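PDB 4K4K: putative fimbrium subunit Fim1C from Bacteroides uniformis, which is a putative component of the tip of fimbriae, the cell-surface filaments that mediate adhesion and biofilm formation. Local coordinates for residues I38-L43 / V133-T138; Y56-T61 / G65-A70. All blocks are in the same frame, centred on the assembly; numbering follows the deposited sequence.

Contact 1 packs strand 37-44 against residues 133-138, at an interruption of strand 132-150, and contact 2 pairs strand 47-57, the neighbour of strand 37-44, with strand 68-69 in a hairpin; their centres lie about 12 Å apart. The backbone link runs from strand 37-44 to strand 47-57: Ile38 N lies 2.8 Å from Tyr56 O, a probable hydrogen bond. Side chains continue the link. Ile40 CD1 packs 3.5 Å from Tyr56 CG, and Ile38 CD1 sits 3.7 Å from Phe67 CD2. Phe137 CE2 and Phe67 CZ approach to 4.2 Å, while Trp32 meets both of these phenylalanine rings edge-to-face. The pair illustrates how backbone pairing between neighbouring strands and apolar packing between unpaired ones meet in one core.

Contact 1 (I38-L43 / V133-T138); sequences IGIYML and VAFVFT
Ile38 with Phe137 and Ile40 with Phe135 form two isoleucine–phenylalanine pairs across a buried part of the core, consistent with the transthyretin-like beta-sandwich fold of the fimbrillin superfamily. The CA atoms of Ile40 and Phe135 stand 9.8 Å apart, beyond the spacing of paired strands, and apolar side chains span the distance. Ile38 places CG1 between its backbone N and carbonyl carbon (chi1 63°) and then runs extended to CD1. Its CG2 methyl and the chain end CD1 both touch CZ of the Phe137 ring, at 3.8 and 4.0 Å. Ile40 works differently: its CB does not head straight for the other segment, but with CG1 beside the backbone N (chi1 -53°) its two methyl groups reach the ring of Phe135. CG2 meets CZ at 3.8 Å, and CD1 meets CE2. Each isoleucine runs at a slant to its phenylalanine. Phe86 and Ala120 also touch Phe135, from strands 84-90 and 118-126 that contribute to this part of the core. Two residues back in the chain, Val133 lies over one face of the Phe135 ring, CG1 lying 3.6 Å above the plane and displaced toward the rim.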
loop_
_atom_site.group_PDB
_atom_site.type_symbol
_atom_site.label_atom_id
_atom_site.label_comp_id
_atom_site.label_asym_id
_atom_site.label_seq_id
_atom_site.Cartn_x
_atom_site.Cartn_y
_atom_site.Cartn_z
ATOM N N ILE A 38 11.649 4.353 5.203
ATOM C CA ILE A 38 10.977 3.392 6.086
ATOM C C ILE A 38 11.326 3.749 7.532
ATOM O O ILE A 38 12.338 4.411 7.772
ATOM C CB ILE A 38 11.348 1.916 5.751
ATOM C CG1 ILE A 38 12.866 1.648 5.964
ATOM C CG2 ILE A 38 10.935 1.594 4.290
ATOM C CD1 ILE A 38 13.276 0.169 5.901
ATOM N N GLY A 39 10.500 3.295 8.460
ATOM C CA GLY A 39 10.760 3.449 9.887
ATOM C C GLY A 39 11.122 2.076 10.428
ATOM O O GLY A 39 10.399 1.116 10.171
ATOM N N ILE A 40 12.244 1.952 11.131
ATOM C CA ILE A 40 12.684 0.664 11.699
ATOM C C ILE A 40 12.681 0.750 13.194
ATOM O O ILE A 40 13.086 1.786 13.770
ATOM C CB ILE A 40 14.109 0.267 11.178
ATOM C CG1 ILE A 40 14.173 0.292 9.614
ATOM C CG2 ILE A 40 14.570 -1.106 11.741
ATOM C CD1 ILE A 40 15.547 -0.141 8.976
ATOM N N TYR A 41 12.320 -0.374 13.827
ATOM C CA TYR A 41 12.418 -0.558 15.279
ATOM C C TYR A 41 13.264 -1.764 15.567
ATOM O O TYR A 41 13.073 -2.819 14.933
ATOM C CB TYR A 41 11.042 -0.797 15.930
ATOM C CG TYR A 41 10.092 0.376 15.884
ATOM C CD1 TYR A 41 9.511 0.778 14.682
ATOM C CD2 TYR A 41 9.656 0.989 17.057
ATOM C CE1 TYR A 41 8.612 1.847 14.633
ATOM C CE2 TYR A 41 8.722 2.030 17.029
ATOM C CZ TYR A 41 8.198 2.454 15.813
ATOM O OH TYR A 41 7.287 3.476 15.796
HETATM N N MSE A 42 14.156 -1.626 16.553
HETATM C CA MSE A 42 14.892 -2.765 17.102
HETATM C C MSE A 42 14.212 -3.086 18.428
HETATM O O MSE A 42 14.075 -2.197 19.269
HETATM C CB MSE A 42 16.387 -2.462 17.289
HETATM C CG MSE A 42 17.113 -3.611 17.963
HETATM SE SE MSE A 42 19.068 -3.337 17.899
HETATM C CE MSE A 42 19.187 -1.987 19.155
ATOM N N LEU A 43 13.782 -4.328 18.607
ATOM C CA LEU A 43 12.990 -4.748 19.764
ATOM C C LEU A 43 13.697 -5.748 20.636
ATOM O O LEU A 43 14.346 -6.666 20.133
ATOM C CB LEU A 43 11.651 -5.373 19.326
ATOM C CG LEU A 43 10.783 -4.545 18.360
ATOM C CD1 LEU A 43 9.576 -5.367 17.883
ATOM C CD2 LEU A 43 10.312 -3.222 19.050
ATOM N N VAL A 133 19.774 -7.695 7.942
ATOM C CA VAL A 133 18.334 -7.925 8.084
ATOM C C VAL A 133 17.694 -7.633 6.739
ATOM O O VAL A 133 17.791 -6.499 6.240
ATOM C CB VAL A 133 17.683 -7.086 9.228
ATOM C CG1 VAL A 133 16.162 -7.253 9.251
ATOM C CG2 VAL A 133 18.286 -7.426 10.596
ATOM N N ALA A 134 17.018 -8.640 6.165
ATOM C CA ALA A 134 16.309 -8.479 4.904
ATOM C C ALA A 134 14.831 -8.330 5.219
ATOM O O ALA A 134 14.208 -9.282 5.701
ATOM C CB ALA A 134 16.568 -9.677 4.002
ATOM N N PHE A 135 14.305 -7.107 5.083
ATOM C CA PHE A 135 12.903 -6.831 5.356
ATOM C C PHE A 135 12.037 -7.227 4.158
ATOM O O PHE A 135 12.320 -6.823 3.035
ATOM C CB PHE A 135 12.693 -5.346 5.703
ATOM C CG PHE A 135 13.307 -4.936 7.026
ATOM C CD1 PHE A 135 12.700 -5.283 8.235
ATOM C CD2 PHE A 135 14.481 -4.199 7.067
ATOM C CE1 PHE A 135 13.241 -4.860 9.461
ATOM C CE2 PHE A 135 15.052 -3.818 8.302
ATOM C CZ PHE A 135 14.402 -4.125 9.489
ATOM N N VAL A 136 10.992 -7.999 4.392
ATOM C CA VAL A 136 10.067 -8.391 3.329
ATOM C C VAL A 136 8.770 -7.649 3.610
ATOM O O VAL A 136 8.091 -7.946 4.586
ATOM C CB VAL A 136 9.885 -9.928 3.262
ATOM C CG1 VAL A 136 8.830 -10.317 2.225
ATOM C CG2 VAL A 136 11.217 -10.623 2.970
ATOM N N PHE A 137 8.454 -6.665 2.787
ATOM C CA PHE A 137 7.271 -5.831 2.988
ATOM C C PHE A 137 6.043 -6.398 2.311
ATOM O O PHE A 137 6.128 -6.925 1.193
ATOM C CB PHE A 137 7.523 -4.418 2.449
ATOM C CG PHE A 137 8.419 -3.567 3.330
ATOM C CD1 PHE A 137 7.882 -2.798 4.350
ATOM C CD2 PHE A 137 9.801 -3.550 3.143
ATOM C CE1 PHE A 137 8.709 -2.001 5.159
ATOM C CE2 PHE A 137 10.636 -2.783 3.971
ATOM C CZ PHE A 137 10.082 -2.009 4.975
ATOM N N THR A 138 4.888 -6.276 2.975
ATOM C CA THR A 138 3.582 -6.645 2.388
ATOM C C THR A 138 2.660 -5.447 2.497
ATOM O O THR A 138 2.750 -4.669 3.460
ATOM C CB THR A 138 2.945 -7.880 3.060
ATOM O OG1 THR A 138 2.786 -7.594 4.437
ATOM C CG2 THR A 138 3.772 -9.173 2.891
#

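Contact 2 (Y56-T61 / G65-A70); sequences YTTAQT and GSFTAA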
loop_
_atom_site.group_PDB
_atom_site.type_symbol
_atom_site.label_atom_id
_atom_site.label_comp_id
_atom_site.label_asym_id
_atom_site.label_seq_id
_atom_site.Cartn_x
_atom_site.Cartn_y
_atom_site.Cartn_z
ATOM N N TYR A 56 15.183 5.322 7.828
ATOM C CA TYR A 56 16.111 4.704 6.872
ATOM C C TYR A 56 15.608 5.001 5.475
ATOM O O TYR A 56 14.397 4.919 5.233
ATOM C CB TYR A 56 16.200 3.193 7.109
ATOM C CG TYR A 56 17.200 2.801 8.172
ATOM C CD1 TYR A 56 16.989 3.124 9.514
ATOM C CD2 TYR A 56 18.321 2.040 7.852
ATOM C CE1 TYR A 56 17.925 2.783 10.493
ATOM C CE2 TYR A 56 19.244 1.666 8.825
ATOM C CZ TYR A 56 19.027 2.013 10.147
ATOM O OH TYR A 56 19.981 1.684 11.082
ATOM N N THR A 57 16.510 5.329 4.547
ATOM C CA THR A 57 16.081 5.635 3.182
ATOM C C THR A 57 16.793 4.766 2.188
ATOM O O THR A 57 17.861 4.250 2.475
ATOM C CB THR A 57 16.316 7.121 2.810
ATOM O OG1 THR A 57 17.721 7.393 2.774
ATOM C CG2 THR A 57 15.597 8.078 3.728
ATOM N N THR A 58 16.259 4.677 0.980
ATOM C CA THR A 58 16.973 3.967 -0.085
ATOM C C THR A 58 17.218 4.927 -1.256
ATOM O O THR A 58 16.440 5.861 -1.456
ATOM C CB THR A 58 16.217 2.687 -0.509
ATOM O OG1 THR A 58 17.056 1.944 -1.399
ATOM C CG2 THR A 58 14.847 2.976 -1.158
ATOM N N ALA A 59 18.300 4.700 -2.020
ATOM C CA ALA A 59 18.611 5.455 -3.243
ATOM C C ALA A 59 18.498 4.513 -4.451
ATOM O O ALA A 59 18.522 4.956 -5.606
ATOM C CB ALA A 59 20.003 6.063 -3.157
ATOM N N GLN A 60 18.364 3.202 -4.160
ATOM C CA GLN A 60 18.243 2.118 -5.140
ATOM C C GLN A 60 16.763 1.867 -5.493
ATOM O O GLN A 60 15.882 2.081 -4.658
ATOM C CB GLN A 60 18.915 0.832 -4.604
ATOM C CG GLN A 60 20.433 0.798 -4.838
ATOM C CD GLN A 60 21.218 0.129 -3.724
ATOM O OE1 GLN A 60 21.078 -1.072 -3.447
ATOM N NE2 GLN A 60 22.118 0.886 -3.101
ATOM N N THR A 61 16.504 1.423 -6.734
ATOM C CA THR A 61 15.147 1.141 -7.219
ATOM C C THR A 61 14.836 -0.365 -7.190
ATOM O O THR A 61 13.662 -0.748 -7.137
ATOM C CB THR A 61 14.947 1.705 -8.637
ATOM O OG1 THR A 61 15.986 1.220 -9.489
ATOM C CG2 THR A 61 14.898 3.234 -8.664
ATOM N N GLY A 65 17.318 -3.747 -2.917
ATOM C CA GLY A 65 17.834 -2.442 -2.512
ATOM C C GLY A 65 18.191 -2.307 -1.043
ATOM O O GLY A 65 17.447 -2.762 -0.170
ATOM N N SER A 66 19.353 -1.715 -0.773
ATOM C CA SER A 66 19.807 -1.514 0.594
ATOM C C SER A 66 19.262 -0.182 1.137
ATOM O O SER A 66 19.011 0.752 0.368
ATOM C CB SER A 66 21.329 -1.584 0.688
ATOM O OG SER A 66 21.971 -0.435 0.168
ATOM N N PHE A 67 19.034 -0.127 2.456
ATOM C CA PHE A 67 18.567 1.083 3.139
ATOM C C PHE A 67 19.688 1.647 3.957
ATOM O O PHE A 67 20.495 0.888 4.478
ATOM C CB PHE A 67 17.360 0.807 4.055
ATOM C CG PHE A 67 16.130 0.278 3.364
ATOM C CD1 PHE A 67 15.259 1.138 2.706
ATOM C CD2 PHE A 67 15.787 -1.070 3.459
ATOM C CE1 PHE A 67 14.106 0.648 2.078
ATOM C CE2 PHE A 67 14.615 -1.558 2.864
ATOM C CZ PHE A 67 13.792 -0.700 2.162
ATOM N N THR A 68 19.733 2.977 4.083
ATOM C CA THR A 68 20.763 3.666 4.851
ATOM C C THR A 68 20.105 4.551 5.907
ATOM O O THR A 68 19.136 5.246 5.615
ATOM C CB THR A 68 21.686 4.466 3.914
ATOM O OG1 THR A 68 22.090 3.614 2.839
ATOM C CG2 THR A 68 22.913 5.026 4.628
ATOM N N ALA A 69 20.660 4.526 7.103
ATOM C CA ALA A 69 20.143 5.313 8.198
ATOM C C ALA A 69 20.292 6.789 7.900
ATOM O O ALA A 69 21.324 7.220 7.380
ATOM C CB ALA A 69 20.890 4.964 9.476
ATOM N N ALA A 70 19.258 7.574 8.220
ATOM C CA ALA A 70 19.362 9.033 8.171
ATOM C C ALA A 70 20.376 9.443 9.255
ATOM O O ALA A 70 20.604 8.672 10.194
ATOM C CB ALA A 70 18.008 9.661 8.428
HETATM O O HOH W 1 19.037 8.120 4.908
#
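Thr57 and Thr68 make the hydrogen-bonded pair of a short antiparallel beta hairpin, with Tyr56 and Ala69 as the neighbouring non-hydrogen-bonded pair. The backbone bonds are reciprocal and nearly straight: Thr57 N to Thr68 O and Thr68 N to Thr57 O both measure 2.8 Å. A water bridges the two threonines, donating to Thr68 O and lying 2.6 Å from Thr57 OG1. Toward the turn, side chains take over from the regular ladder. Thr58 OG1, swung opposite its own backbone N (chi1 -171°), donates to Ser66 O at 2.9 Å. Beyond it Ser66 N donates to Gln60 OE1 at 3.2 Å, from above the amide plane and not along a lone pair; Gln60 is poorly ordered, so the bond is less certain. Apolar contacts gather round Phe67 and Tyr56. Thr58 CB lies 3.7 Å from Phe67 CD1, and the backbone carbonyl carbon of Thr57 sits in plane at the edge of the same ring. The Tyr56 ring lies with one face on Ala69, and its hydroxyl is hydrogen-bonded to Ile75 N. The resulting CH-pi contact puts Ala69 CB 3.8 Å from the Tyr56 ring centroid, over the face.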